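PDB 3LD7: Lin0431 protein from Listeria innocua, which is of unknown function, this piece of it being a small all-but-helix-free beta domain of the NusG domain II family. Local coordinates for residues Val18-Pro23 with Glu31-Lys36; Asn43-Asp48 with Ile52-Asp57; Asp75-Leu80 with Val84-Lys89. All coordinates share one frame; numbering follows the deposited sequence.

Contact 1: Val18-Pro23 with Glu31-Lys36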
ATOM      1  N   VAL A  18      -9.151   1.010  -7.900  1.00 13.55           N
ATOM      2  CA  VAL A  18      -8.947   1.233  -6.465  1.00 14.25           C
ATOM      3  C   VAL A  18      -9.583   0.119  -5.627  1.00 14.26           C
ATOM      4  O   VAL A  18     -10.755  -0.238  -5.812  1.00 16.12           O
ATOM      5  CB  VAL A  18      -9.492   2.614  -6.043  1.00 12.96           C
ATOM      6  CG1 VAL A  18      -9.238   2.863  -4.546  1.00 14.27           C
ATOM      7  CG2 VAL A  18      -8.824   3.704  -6.857  1.00 14.24           C
ATOM      8  N   ILE A  19      -8.786  -0.437  -4.718  1.00 15.86           N
ATOM      9  CA  ILE A  19      -9.231  -1.509  -3.831  1.00 14.91           C
ATOM     10  C   ILE A  19      -9.622  -0.911  -2.482  1.00 15.35           C
ATOM     11  O   ILE A  19     -10.644  -1.288  -1.907  1.00 15.67           O
ATOM     12  CB  ILE A  19      -8.086  -2.500  -3.570  1.00 16.94           C
ATOM     13  CG1 ILE A  19      -7.588  -3.068  -4.900  1.00 21.29           C
ATOM     14  CG2 ILE A  19      -8.520  -3.605  -2.602  1.00 19.69           C
ATOM     15  CD1 ILE A  19      -6.322  -3.827  -4.766  1.00 25.24           C
ATOM     16  N   ARG A  20      -8.812   0.012  -1.974  1.00 15.73           N
ATOM     17  CA  ARG A  20      -9.111   0.677  -0.687  1.00 14.21           C
ATOM     18  C   ARG A  20      -8.663   2.105  -0.746  1.00 14.51           C
ATOM     19  O   ARG A  20      -7.626   2.388  -1.343  1.00 16.15           O
ATOM     20  CB  ARG A  20      -8.359   0.022   0.487  1.00 14.82           C
ATOM     21  CG  ARG A  20      -8.814  -1.368   0.849  1.00 15.30           C
ATOM     22  CD  ARG A  20     -10.133  -1.396   1.683  1.00 16.80           C
ATOM     23  NE  ARG A  20      -9.993  -0.734   2.993  1.00 17.82           N
ATOM     24  CZ  ARG A  20      -9.301  -1.238   4.019  1.00 17.64           C
ATOM     25  NH1 ARG A  20      -8.671  -2.404   3.887  1.00 19.25           N
ATOM     26  NH2 ARG A  20      -9.233  -0.586   5.181  1.00 18.72           N
ATOM     27  N   GLU A  21      -9.425   3.003  -0.114  1.00 15.44           N
ATOM     28  CA  GLU A  21      -8.915   4.340   0.215  1.00 15.87           C
ATOM     29  C   GLU A  21      -8.926   4.419   1.729  1.00 16.25           C
ATOM     30  O   GLU A  21      -9.983   4.267   2.349  1.00 17.97           O
ATOM     31  CB  GLU A  21      -9.746   5.462  -0.446  1.00 17.84           C
ATOM     32  CG  GLU A  21      -9.852   5.249  -1.965  1.00 19.33           C
ATOM     33  CD  GLU A  21     -10.304   6.475  -2.775  1.00 22.52           C
ATOM     34  OE1 GLU A  21     -10.516   7.554  -2.194  1.00 26.50           O
ATOM     35  OE2 GLU A  21     -10.435   6.358  -4.026  1.00 22.27           O
ATOM     36  N   ILE A  22      -7.749   4.604   2.324  1.00 15.89           N
ATOM     37  CA  ILE A  22      -7.591   4.464   3.760  1.00 16.52           C
ATOM     38  C   ILE A  22      -7.039   5.736   4.383  1.00 16.53           C
ATOM     39  O   ILE A  22      -5.861   6.069   4.224  1.00 17.57           O
ATOM     40  CB  ILE A  22      -6.636   3.299   4.141  1.00 15.96           C
ATOM     41  CG1 ILE A  22      -7.101   1.964   3.541  1.00 16.70           C
ATOM     42  CG2 ILE A  22      -6.541   3.222   5.673  1.00 17.12           C
ATOM     43  CD1 ILE A  22      -6.148   0.796   3.871  1.00 16.72           C
ATOM     44  N   PRO A  23      -7.886   6.473   5.091  1.00 17.36           N
ATOM     45  CA  PRO A  23      -7.409   7.669   5.796  1.00 17.72           C
ATOM     46  C   PRO A  23      -6.455   7.233   6.902  1.00 17.65           C
ATOM     47  O   PRO A  23      -6.834   6.400   7.733  1.00 20.72           O
ATOM     48  CB  PRO A  23      -8.697   8.268   6.384  1.00 18.84           C
ATOM     49  CG  PRO A  23      -9.762   7.761   5.506  1.00 20.51           C
ATOM     50  CD  PRO A  23      -9.348   6.374   5.101  1.00 18.18           C
ATOM     51  N   GLU A  31      -3.741  -3.346  10.690  1.00 17.44           N
ATOM     52  CA  GLU A  31      -4.635  -4.027   9.788  1.00 18.71           C
ATOM     53  C   GLU A  31      -3.821  -4.595   8.657  1.00 17.41           C
ATOM     54  O   GLU A  31      -2.944  -3.911   8.111  1.00 18.70           O
ATOM     55  CB  GLU A  31      -5.653  -3.039   9.203  1.00 25.21           C
ATOM     56  CG  GLU A  31      -6.660  -3.730   8.313  1.00 29.63           C
ATOM     57  CD  GLU A  31      -7.163  -2.905   7.140  1.00 31.62           C
ATOM     58  OE1 GLU A  31      -7.187  -1.651   7.207  1.00 32.34           O
ATOM     59  OE2 GLU A  31      -7.554  -3.550   6.142  1.00 29.82           O
ATOM     60  N   GLN A  32      -4.116  -5.839   8.289  1.00 17.40           N
ATOM     61  CA  GLN A  32      -3.485  -6.431   7.129  1.00 17.27           C
ATOM     62  C   GLN A  32      -4.537  -6.918   6.160  1.00 17.43           C
ATOM     63  O   GLN A  32      -5.573  -7.465   6.563  1.00 21.14           O
ATOM     64  CB  GLN A  32      -2.550  -7.558   7.537  1.00 19.60           C
ATOM     65  CG  GLN A  32      -1.362  -7.017   8.333  1.00 19.77           C
ATOM     66  CD  GLN A  32      -0.480  -8.084   8.937  1.00 22.18           C
ATOM     67  OE1 GLN A  32      -0.356  -9.186   8.400  1.00 24.42           O
ATOM     68  NE2 GLN A  32       0.140  -7.760  10.080  1.00 24.10           N
ATOM     69  N   PHE A  33      -4.276  -6.727   4.872  1.00 16.43           N
ATOM     70  CA  PHE A  33      -5.172  -7.294   3.865  1.00 16.42           C
ATOM     71  C   PHE A  33      -4.345  -7.748   2.681  1.00 16.00           C
ATOM     72  O   PHE A  33      -3.274  -7.190   2.429  1.00 16.05           O
ATOM     73  CB  PHE A  33      -6.320  -6.325   3.472  1.00 18.01           C
ATOM     74  CG  PHE A  33      -5.868  -5.037   2.822  1.00 19.16           C
ATOM     75  CD1 PHE A  33      -5.470  -3.951   3.581  1.00 19.90           C
ATOM     76  CD2 PHE A  33      -5.834  -4.927   1.429  1.00 21.12           C
ATOM     77  CE1 PHE A  33      -5.062  -2.748   2.961  1.00 20.70           C
ATOM     78  CE2 PHE A  33      -5.428  -3.748   0.821  1.00 21.76           C
ATOM     79  CZ  PHE A  33      -5.032  -2.655   1.592  1.00 21.81           C
ATOM     80  N   THR A  34      -4.814  -8.780   1.986  1.00 16.36           N
ATOM     81  CA  THR A  34      -4.084  -9.309   0.839  1.00 15.98           C
ATOM     82  C   THR A  34      -4.757  -8.951  -0.470  1.00 16.12           C
ATOM     83  O   THR A  34      -5.966  -9.135  -0.637  1.00 19.61           O
ATOM     84  CB  THR A  34      -3.941 -10.830   0.935  1.00 19.39           C
ATOM     85  OG1 THR A  34      -3.248 -11.160   2.145  1.00 23.31           O
ATOM     86  CG2 THR A  34      -3.172 -11.380  -0.239  1.00 19.90           C
ATOM     87  N   ILE A  35      -3.964  -8.420  -1.396  1.00 15.09           N
ATOM     88  CA  ILE A  35      -4.414  -8.207  -2.763  1.00 15.30           C
ATOM     89  C   ILE A  35      -3.997  -9.411  -3.567  1.00 16.48           C
ATOM     90  O   ILE A  35      -2.805  -9.738  -3.659  1.00 16.60           O
ATOM     91  CB  ILE A  35      -3.765  -6.949  -3.369  1.00 15.56           C
ATOM     92  CG1 ILE A  35      -4.115  -5.745  -2.519  1.00 19.20           C
ATOM     93  CG2 ILE A  35      -4.210  -6.770  -4.819  1.00 17.39           C
ATOM     94  CD1 ILE A  35      -3.393  -4.506  -2.960  1.00 20.61           C
ATOM     95  N   LYS A  36      -4.981 -10.112  -4.106  1.00 19.02           N
ATOM     96  CA  LYS A  36      -4.682 -11.319  -4.855  1.00 21.48           C
ATOM     97  C   LYS A  36      -4.745 -11.065  -6.335  1.00 19.62           C
ATOM     98  O   LYS A  36      -5.714 -10.507  -6.875  1.00 19.35           O
ATOM     99  CB  LYS A  36      -5.624 -12.450  -4.462  1.00 27.44           C
ATOM    100  CG  LYS A  36      -5.318 -12.945  -3.060  1.00 32.19           C
ATOM    101  CD  LYS A  36      -6.309 -13.988  -2.579  1.00 37.54           C
ATOM    102  CE  LYS A  36      -5.809 -14.628  -1.290  1.00 40.90           C
ATOM    103  NZ  LYS A  36      -4.416 -15.158  -1.467  1.00 42.21           N
TER

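Contact 2: Asn43-Asp48 with Ile52-Asp57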
ATOM      1  N   ASN A  43       0.036  -9.636  -2.687  1.00 13.18           N
ATOM      2  CA  ASN A  43       0.727  -8.620  -1.892  1.00 12.72           C
ATOM      3  C   ASN A  43       0.001  -8.499  -0.586  1.00 14.47           C
ATOM      4  O   ASN A  43      -1.211  -8.206  -0.560  1.00 15.77           O
ATOM      5  CB  ASN A  43       0.754  -7.229  -2.574  1.00 14.50           C
ATOM      6  CG  ASN A  43       1.545  -7.229  -3.884  1.00 14.46           C
ATOM      7  OD1 ASN A  43       2.736  -6.830  -3.954  1.00 19.63           O
ATOM      8  ND2 ASN A  43       0.903  -7.642  -4.907  1.00 12.35           N
ATOM      9  N   LEU A  44       0.738  -8.710   0.497  1.00 14.76           N
ATOM     10  CA  LEU A  44       0.195  -8.553   1.841  1.00 13.52           C
ATOM     11  C   LEU A  44       0.442  -7.125   2.282  1.00 13.10           C
ATOM     12  O   LEU A  44       1.590  -6.717   2.490  1.00 15.17           O
ATOM     13  CB  LEU A  44       0.861  -9.533   2.787  1.00 16.47           C
ATOM     14  CG  LEU A  44       0.371  -9.537   4.233  1.00 18.92           C
ATOM     15  CD1 LEU A  44      -1.140  -9.736   4.327  1.00 20.84           C
ATOM     16  CD2 LEU A  44       1.111 -10.615   4.973  1.00 20.29           C
HETATM   17  N   MSE A  45      -0.639  -6.349   2.353  1.00 13.64           N
HETATM   18  CA  MSE A  45      -0.579  -4.948   2.737  1.00 13.44           C
HETATM   19  C   MSE A  45      -0.737  -4.826   4.235  1.00 14.59           C
HETATM   20  O   MSE A  45      -1.488  -5.588   4.848  1.00 15.94           O
HETATM   21  CB  MSE A  45      -1.740  -4.191   2.068  1.00 15.15           C
HETATM   22  CG  MSE A  45      -1.824  -4.425   0.557  1.00 16.36           C
HETATM   23 SE   MSE A  45      -0.193  -4.035  -0.424  0.81 19.59          SE
HETATM   24  CE  MSE A  45       0.114  -2.203   0.256  1.00 20.64           C
ATOM     25  N   GLU A  46      -0.062  -3.840   4.813  1.00 14.24           N
ATOM     26  CA  GLU A  46      -0.113  -3.636   6.251  1.00 14.58           C
ATOM     27  C   GLU A  46      -0.231  -2.161   6.537  1.00 14.27           C
ATOM     28  O   GLU A  46       0.569  -1.358   6.054  1.00 14.60           O
ATOM     29  CB  GLU A  46       1.148  -4.207   6.930  1.00 14.86           C
ATOM     30  CG  GLU A  46       1.114  -4.079   8.445  1.00 16.49           C
ATOM     31  CD  GLU A  46       2.379  -4.615   9.111  1.00 20.19           C
ATOM     32  OE1 GLU A  46       3.324  -4.998   8.385  1.00 21.37           O
ATOM     33  OE2 GLU A  46       2.424  -4.668  10.356  1.00 21.99           O
ATOM     34  N   VAL A  47      -1.224  -1.810   7.347  1.00 14.36           N
ATOM     35  CA  VAL A  47      -1.341  -0.470   7.876  1.00 14.96           C
ATOM     36  C   VAL A  47      -1.110  -0.578   9.368  1.00 16.15           C
ATOM     37  O   VAL A  47      -1.769  -1.354  10.047  1.00 18.03           O
ATOM     38  CB  VAL A  47      -2.731   0.125   7.586  1.00 16.37           C
ATOM     39  CG1 VAL A  47      -2.860   1.498   8.206  1.00 18.59           C
ATOM     40  CG2 VAL A  47      -2.934   0.197   6.066  1.00 19.64           C
ATOM     41  N   ASP A  48      -0.130   0.155   9.871  1.00 15.84           N
ATOM     42  CA  ASP A  48       0.164   0.144  11.289  1.00 17.35           C
ATOM     43  C   ASP A  48       0.223   1.583  11.748  1.00 16.80           C
ATOM     44  O   ASP A  48       1.086   2.343  11.307  1.00 18.16           O
ATOM     45  CB  ASP A  48       1.498  -0.565  11.549  1.00 20.12           C
ATOM     46  CG  ASP A  48       1.758  -0.772  13.024  1.00 25.78           C
ATOM     47  OD1 ASP A  48       1.181  -1.709  13.614  1.00 26.92           O
ATOM     48  OD2 ASP A  48       2.546   0.004  13.590  1.00 30.09           O
ATOM     49  N   ILE A  52       1.862   2.833   6.074  1.00 15.48           N
ATOM     50  CA  ILE A  52       1.464   1.694   5.263  1.00 15.84           C
ATOM     51  C   ILE A  52       2.679   1.104   4.552  1.00 14.77           C
ATOM     52  O   ILE A  52       3.620   1.832   4.212  1.00 15.45           O
ATOM     53  CB  ILE A  52       0.370   2.105   4.247  1.00 16.01           C
ATOM     54  CG1 ILE A  52      -0.181   0.884   3.500  1.00 16.71           C
ATOM     55  CG2 ILE A  52       0.865   3.217   3.313  1.00 16.51           C
ATOM     56  CD1 ILE A  52      -1.410   1.214   2.644  1.00 18.39           C
ATOM     57  N   ARG A  53       2.671  -0.207   4.343  1.00 13.49           N
ATOM     58  CA  ARG A  53       3.709  -0.851   3.539  1.00 12.47           C
ATOM     59  C   ARG A  53       3.168  -2.090   2.876  1.00 13.05           C
ATOM     60  O   ARG A  53       2.104  -2.601   3.257  1.00 14.63           O
ATOM     61  CB  ARG A  53       4.909  -1.278   4.396  1.00 14.70           C
ATOM     62  CG  ARG A  53       4.628  -2.442   5.351  1.00 15.63           C
ATOM     63  CD  ARG A  53       5.882  -2.903   6.079  1.00 15.59           C
ATOM     64  NE  ARG A  53       5.566  -3.867   7.120  1.00 17.01           N
ATOM     65  CZ  ARG A  53       6.448  -4.331   7.996  1.00 18.84           C
ATOM     66  NH1 ARG A  53       7.732  -3.964   7.924  1.00 22.51           N
ATOM     67  NH2 ARG A  53       6.046  -5.161   8.944  1.00 20.16           N
ATOM     68  N   ILE A  54       3.919  -2.588   1.897  1.00 14.04           N
ATOM     69  CA  ILE A  54       3.757  -3.975   1.489  1.00 14.74           C
ATOM     70  C   ILE A  54       4.615  -4.793   2.438  1.00 15.48           C
ATOM     71  O   ILE A  54       5.848  -4.684   2.438  1.00 17.86           O
ATOM     72  CB  ILE A  54       4.175  -4.253   0.056  1.00 13.66           C
ATOM     73  CG1 ILE A  54       3.435  -3.344  -0.940  1.00 14.90           C
ATOM     74  CG2 ILE A  54       3.950  -5.747  -0.262  1.00 15.70           C
ATOM     75  CD1 ILE A  54       4.052  -3.412  -2.359  1.00 18.09           C
ATOM     76  N   LYS A  55       3.966  -5.582   3.293  1.00 14.97           N
ATOM     77  CA  LYS A  55       4.700  -6.368   4.271  1.00 16.84           C
ATOM     78  C   LYS A  55       5.464  -7.500   3.603  1.00 17.65           C
ATOM     79  O   LYS A  55       6.636  -7.773   3.941  1.00 18.80           O
ATOM     80  CB  LYS A  55       3.743  -6.935   5.331  1.00 18.30           C
ATOM     81  CG  LYS A  55       4.450  -7.797   6.374  1.00 21.15           C
ATOM     82  CD  LYS A  55       3.515  -8.218   7.489  1.00 24.78           C
ATOM     83  CE  LYS A  55       4.281  -9.021   8.553  1.00 29.67           C
ATOM     84  NZ  LYS A  55       3.440  -9.375   9.716  1.00 32.82           N
ATOM     85  N   GLU A  56       4.821  -8.143   2.642  1.00 17.33           N
ATOM     86  CA  GLU A  56       5.407  -9.309   2.012  1.00 18.71           C
ATOM     87  C   GLU A  56       4.694  -9.537   0.706  1.00 16.86           C
ATOM     88  O   GLU A  56       3.503  -9.247   0.579  1.00 16.45           O
ATOM     89  CB  GLU A  56       5.238 -10.506   2.954  1.00 23.32           C
ATOM     90  CG  GLU A  56       5.540 -11.851   2.394  1.00 31.19           C
ATOM     91  CD  GLU A  56       4.880 -12.940   3.233  1.00 36.14           C
ATOM     92  OE1 GLU A  56       4.968 -12.879   4.475  1.00 38.69           O
ATOM     93  OE2 GLU A  56       4.239 -13.829   2.654  1.00 38.20           O
ATOM     94  N   ASP A  57       5.421 -10.041  -0.286  1.00 15.91           N
ATOM     95  CA  ASP A  57       4.802 -10.424  -1.548  1.00 15.09           C
ATOM     96  C   ASP A  57       5.696 -11.404  -2.276  1.00 15.08           C
ATOM     97  O   ASP A  57       6.845 -11.612  -1.853  1.00 15.92           O
ATOM     98  CB  ASP A  57       4.384  -9.210  -2.425  1.00 15.54           C
ATOM     99  CG  ASP A  57       5.543  -8.451  -3.011  1.00 16.65           C
ATOM    100  OD1 ASP A  57       6.516  -9.077  -3.497  1.00 17.92           O
ATOM    101  OD2 ASP A  57       5.434  -7.200  -3.062  1.00 18.04           O
TER
HETATM  102  O   HOH W   1       3.502  -7.124  11.231  1.00 30.80           O

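Contact 3: Asp75-Leu80 with Val84-Lys89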
ATOM      1  N   ASP A  75       4.159  10.334  -1.048  1.00 22.56           N
ATOM      2  CA  ASP A  75       4.779   9.011  -0.993  1.00 20.71           C
ATOM      3  C   ASP A  75       4.036   8.035  -1.878  1.00 20.11           C
ATOM      4  O   ASP A  75       2.814   8.102  -1.991  1.00 20.88           O
ATOM      5  CB  ASP A  75       4.765   8.448   0.436  1.00 20.87           C
ATOM      6  CG  ASP A  75       5.809   9.088   1.338  1.00 23.40           C
ATOM      7  OD1 ASP A  75       6.646   9.911   0.861  1.00 26.67           O
ATOM      8  OD2 ASP A  75       5.790   8.740   2.545  1.00 24.05           O
ATOM      9  N   THR A  76       4.782   7.120  -2.487  1.00 18.60           N
ATOM     10  CA  THR A  76       4.201   6.023  -3.253  1.00 16.32           C
ATOM     11  C   THR A  76       4.890   4.716  -2.961  1.00 16.35           C
ATOM     12  O   THR A  76       6.031   4.687  -2.474  1.00 17.94           O
ATOM     13  CB  THR A  76       4.323   6.280  -4.774  1.00 18.43           C
ATOM     14  OG1 THR A  76       5.710   6.446  -5.138  1.00 21.76           O
ATOM     15  CG2 THR A  76       3.553   7.524  -5.167  1.00 20.24           C
ATOM     16  N   ILE A  77       4.181   3.635  -3.254  1.00 15.92           N
ATOM     17  CA  ILE A  77       4.768   2.300  -3.276  1.00 14.39           C
ATOM     18  C   ILE A  77       4.325   1.647  -4.556  1.00 14.93           C
ATOM     19  O   ILE A  77       3.175   1.775  -4.960  1.00 15.14           O
ATOM     20  CB  ILE A  77       4.273   1.417  -2.097  1.00 14.44           C
ATOM     21  CG1 ILE A  77       4.536   2.112  -0.765  1.00 17.29           C
ATOM     22  CG2 ILE A  77       4.984   0.047  -2.116  1.00 17.33           C
ATOM     23  CD1 ILE A  77       3.834   1.430   0.421  1.00 18.82           C
ATOM     24  N   VAL A  78       5.228   0.967  -5.240  1.00 14.01           N
ATOM     25  CA  VAL A  78       4.802   0.309  -6.465  1.00 15.96           C
ATOM     26  C   VAL A  78       5.293  -1.123  -6.507  1.00 14.76           C
ATOM     27  O   VAL A  78       6.449  -1.420  -6.158  1.00 16.18           O
ATOM     28  CB  VAL A  78       5.274   1.062  -7.692  1.00 20.96           C
ATOM     29  CG1 VAL A  78       6.754   1.183  -7.637  1.00 25.20           C
ATOM     30  CG2 VAL A  78       4.826   0.349  -8.951  1.00 24.25           C
ATOM     31  N   CYS A  79       4.403  -2.022  -6.908  1.00 14.49           N
ATOM     32  CA  CYS A  79       4.794  -3.388  -7.236  1.00 13.96           C
ATOM     33  C   CYS A  79       4.375  -3.579  -8.665  1.00 13.01           C
ATOM     34  O   CYS A  79       3.226  -3.914  -8.953  1.00 14.23           O
ATOM     35  CB  CYS A  79       4.125  -4.439  -6.334  1.00 14.92           C
ATOM     36  SG  CYS A  79       4.588  -6.129  -6.832  1.00 18.01           S
ATOM     37  N   LEU A  80       5.307  -3.303  -9.577  1.00 14.00           N
ATOM     38  CA  LEU A  80       4.967  -3.281 -11.009  1.00 15.18           C
ATOM     39  C   LEU A  80       4.483  -4.637 -11.572  1.00 15.14           C
ATOM     40  O   LEU A  80       3.459  -4.702 -12.237  1.00 15.29           O
ATOM     41  CB  LEU A  80       6.117  -2.691 -11.842  1.00 19.47           C
ATOM     42  CG  LEU A  80       5.652  -1.571 -12.749  1.00 25.33           C
ATOM     43  CD1 LEU A  80       6.821  -0.939 -13.429  1.00 23.72           C
ATOM     44  CD2 LEU A  80       4.646  -2.088 -13.770  1.00 29.69           C
ATOM     45  N   VAL A  84       0.323  -3.276  -8.618  1.00 12.23           N
ATOM     46  CA  VAL A  84      -0.184  -2.701  -7.379  1.00 14.23           C
ATOM     47  C   VAL A  84       0.471  -1.365  -7.147  1.00 14.41           C
ATOM     48  O   VAL A  84       1.692  -1.220  -7.308  1.00 15.20           O
ATOM     49  CB  VAL A  84       0.049  -3.656  -6.176  1.00 13.82           C
ATOM     50  CG1 VAL A  84      -0.217  -2.925  -4.847  1.00 16.53           C
ATOM     51  CG2 VAL A  84      -0.877  -4.884  -6.305  1.00 15.04           C
ATOM     52  N   PHE A  85      -0.340  -0.370  -6.797  1.00 13.15           N
ATOM     53  CA  PHE A  85       0.190   0.963  -6.563  1.00 13.69           C
ATOM     54  C   PHE A  85      -0.439   1.531  -5.297  1.00 13.74           C
ATOM     55  O   PHE A  85      -1.655   1.395  -5.086  1.00 15.96           O
ATOM     56  CB  PHE A  85      -0.167   1.840  -7.760  1.00 15.93           C
ATOM     57  CG  PHE A  85       0.392   3.234  -7.714  1.00 16.55           C
ATOM     58  CD1 PHE A  85       1.765   3.460  -7.682  1.00 17.56           C
ATOM     59  CD2 PHE A  85      -0.458   4.326  -7.772  1.00 17.99           C
ATOM     60  CE1 PHE A  85       2.275   4.773  -7.699  1.00 17.53           C
ATOM     61  CE2 PHE A  85       0.033   5.617  -7.779  1.00 18.70           C
ATOM     62  CZ  PHE A  85       1.394   5.846  -7.725  1.00 18.73           C
ATOM     63  N   VAL A  86       0.380   2.176  -4.480  1.00 13.77           N
ATOM     64  CA  VAL A  86      -0.116   2.910  -3.330  1.00 13.88           C
ATOM     65  C   VAL A  86       0.307   4.360  -3.490  1.00 13.81           C
ATOM     66  O   VAL A  86       1.477   4.648  -3.759  1.00 16.18           O
ATOM     67  CB  VAL A  86       0.509   2.387  -2.017  1.00 14.30           C
ATOM     68  CG1 VAL A  86       0.015   3.226  -0.821  1.00 16.66           C
ATOM     69  CG2 VAL A  86       0.209   0.904  -1.822  1.00 16.16           C
ATOM     70  N   GLU A  87      -0.644   5.279  -3.358  1.00 15.77           N
ATOM     71  CA  GLU A  87      -0.347   6.700  -3.401  1.00 17.55           C
ATOM     72  C   GLU A  87      -0.896   7.323  -2.132  1.00 16.89           C
ATOM     73  O   GLU A  87      -2.059   7.101  -1.791  1.00 19.69           O
ATOM     74  CB  GLU A  87      -1.043   7.334  -4.608  1.00 22.63           C
ATOM     75  CG  GLU A  87      -0.888   8.800  -4.666  1.00 29.46           C
ATOM     76  CD  GLU A  87      -1.455   9.403  -5.935  1.00 33.12           C
ATOM     77  OE1 GLU A  87      -2.199   8.714  -6.679  1.00 34.46           O
ATOM     78  OE2 GLU A  87      -1.154  10.580  -6.184  1.00 35.54           O
ATOM     79  N   ILE A  88      -0.085   8.114  -1.442  1.00 16.82           N
ATOM     80  CA  ILE A  88      -0.561   8.869  -0.292  1.00 18.69           C
ATOM     81  C   ILE A  88      -0.827  10.304  -0.701  1.00 20.85           C
ATOM     82  O   ILE A  88       0.056  10.984  -1.263  1.00 23.49           O
ATOM     83  CB  ILE A  88       0.418   8.811   0.877  1.00 19.71           C
ATOM     84  CG1 ILE A  88       0.621   7.341   1.283  1.00 20.82           C
ATOM     85  CG2 ILE A  88      -0.085   9.670   2.070  1.00 20.78           C
ATOM     86  CD1 ILE A  88       1.472   7.172   2.526  1.00 23.94           C
ATOM     87  N   LYS A  89      -2.059  10.750  -0.448  1.00 22.13           N
ATOM     88  CA  LYS A  89      -2.507  12.079  -0.869  1.00 24.93           C
ATOM     89  C   LYS A  89      -2.936  12.905   0.334  1.00 25.14           C
ATOM     90  O   LYS A  89      -3.541  12.390   1.267  1.00 25.77           O
ATOM     91  CB  LYS A  89      -3.700  11.974  -1.829  1.00 27.20           C
ATOM     92  CG  LYS A  89      -3.437  11.227  -3.135  1.00 31.31           C
ATOM     93  CD  LYS A  89      -4.656  11.332  -4.059  1.00 33.26           C
ATOM     94  CE  LYS A  89      -4.365  10.747  -5.429  1.00 37.43           C
ATOM     95  NZ  LYS A  89      -5.464  10.990  -6.411  1.00 39.44           N
TER

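Contact 1: Val18-Pro23 with Glu31-Lys36
Strands 18-23 and 31-36 face each other from two different sheets, their axes 9.8 Å apart at the closest and running nearly antiparallel at 157°, so that side chains alone make the contact. A classic beta bulge, in which Ile19 and Arg20 both face Ile12 of strand 8-14, lets two successive residues of strand 18-23 point toward strand 31-36. The chain of Arg20 folds back at chi2 and chi3 (-78° and -63°) and presents its two terminal nitrogens end-on to the carboxylate of Glu31. Arg20 NH1 donates to Glu31 OE2 at 2.8 Å, on the syn lone pair and nearly straight, while Arg20 NH2 reaches Glu31 OE1 at 3.1 Å; guanidinium and carboxylate lie almost in one plane. Arg20 NH1 also sits over a face of the Phe33 ring, offset toward its rim and 3.6 Å from Phe33 CD1, and Arg20 CZ lies 5.0 Å from the ring centroid in a cation-pi contact. Ile22 CD1 comes against Phe33 CE1 at 3.8 Å. At the other end, Ile19 CD1 meets Ile35 CD1 at 3.5 Å. Arg20 is thus fixed in rotation by the two-nitrogen grip on Glu31, with Ile22 CD1 over one face of the guanidinium and the Phe33 ring on the same side, obliquely placed: an ion pair at the partly exposed margin of the apolar interior that probably keeps both groups charged.

Contact 2: Asn43-Asp48 with Ile52-Asp57
Glu46 leaves its strand with CG trans to the backbone N (chi1 -177°) and runs extended, while Arg53 starts with CG between its N and carbonyl carbon (chi1 70°) and stretches straight to NE; the two therefore lie side by side. The guanidinium edge meets a single oxygen: Glu46 OE1 accepts from Arg53 NE and from Arg53 NH2, both at 2.8 Å, the NE approaching from above the carboxylate plane and the NH2 on the syn side. Lys55 CD packs 3.3 Å from Glu46 OE1, and a water joins Lys55 NZ to Glu46 OE2. Lys55 and Glu56 both face Leu44, a classic beta bulge in this hairpin, which brings Lys55 alongside Glu46. Below the bulge, Glu46 and Arg53 exchange two backbone bonds; beyond it, Leu44 N reaches Glu56 O at 2.8 Å. On the opposite face, the selenomethionine Met45 presses CE against Ile54 CG1 at 3.7 Å, and Val47 CG2 rests 3.8 Å from Ile52 CG1. The face of Met45, Val47, Ile52 and Ile54 is buried and mainly apolar, with polar Asn43 and Asp57 at its end, whereas on the other the buried carboxylate of Glu46 is compensated by Arg53 and, through water, by Lys55, which probably stabilises its ionised form.

Contact 3: Asp75-Leu80 with Val84-Lys89
Five backbone hydrogen bonds join the antiparallel strands 76-79 and 84-89, whose axes come within 4.7 Å and run at 176° to each other. Ile77 and Val86 form a hydrogen-bonded pair, each N donating to the other's O at 2.9 Å; Cys79 and Val84 form a second, and Ile88 N to Asp75 O carries the pairing one residue beyond the strand. Between these pairs the CA-H groups contribute weaker contacts, notably Thr76 CA to Val86 O at 3.1 Å and Phe85 CA to Ile77 O at 3.5 Å.

Apolar contacts divide between the two faces. On the face of Ile77, Cys79, Val84 and Val86, the CB atoms meet across the strands: Ile77 CB stands 3.9 Å from Val86 CB, and Cys79 CB lies 4.2 Å from Val84 CB. Ile88 CD1 extends this row by coming 4.1 Å from Asp75 CB. On the other face the ring of Phe85 leans over toward the partner strand. Phe85, whose chi1 of -176° swings the ring away from its own N, sets CZ 3.7 Å from Thr76 CG2, the two side chains crossing at a slant, and turns its edge to Val78 CB.

The polar end of Asp75 works outside the hairpin, where OD2 accepts from the backbone N of both Ser71 and Lys72 and so ties the start of the strand to the preceding loop.

In the four-stranded sheet, strand 76-79 is outermost and strand 84-90 pairs on its other side with strand 8-14. The Ile77 face turns inward: Ile77 and Cys79 pack on Ile54, Val86 on Met45, and Ile88 on Ile52, all from the three-stranded sheet, whereas the face bearing Phe85 and Thr76 is partly exposed.

Overall arrangement
The three contacts follow one another along the chain and together describe two antiparallel sheets packed face to face. Contact 2 is a hairpin within the three-stranded sheet and contact 3 a hairpin within the four-stranded one, their centres about 11 Å apart; contact 1 joins the two sheets, its centre about 9 Å from that of contact 2 and about 12 Å from that of contact 3. Strand 31-36 pairs directly with strand 43-48, while strand 18-23 lies at the opposite margin of the sheet from strand 76-79. Packing such as Ile35 on Val84 and Ile54 on Ile77 makes one shared interior, so the NusG domain II-like piece forms a single compact unit.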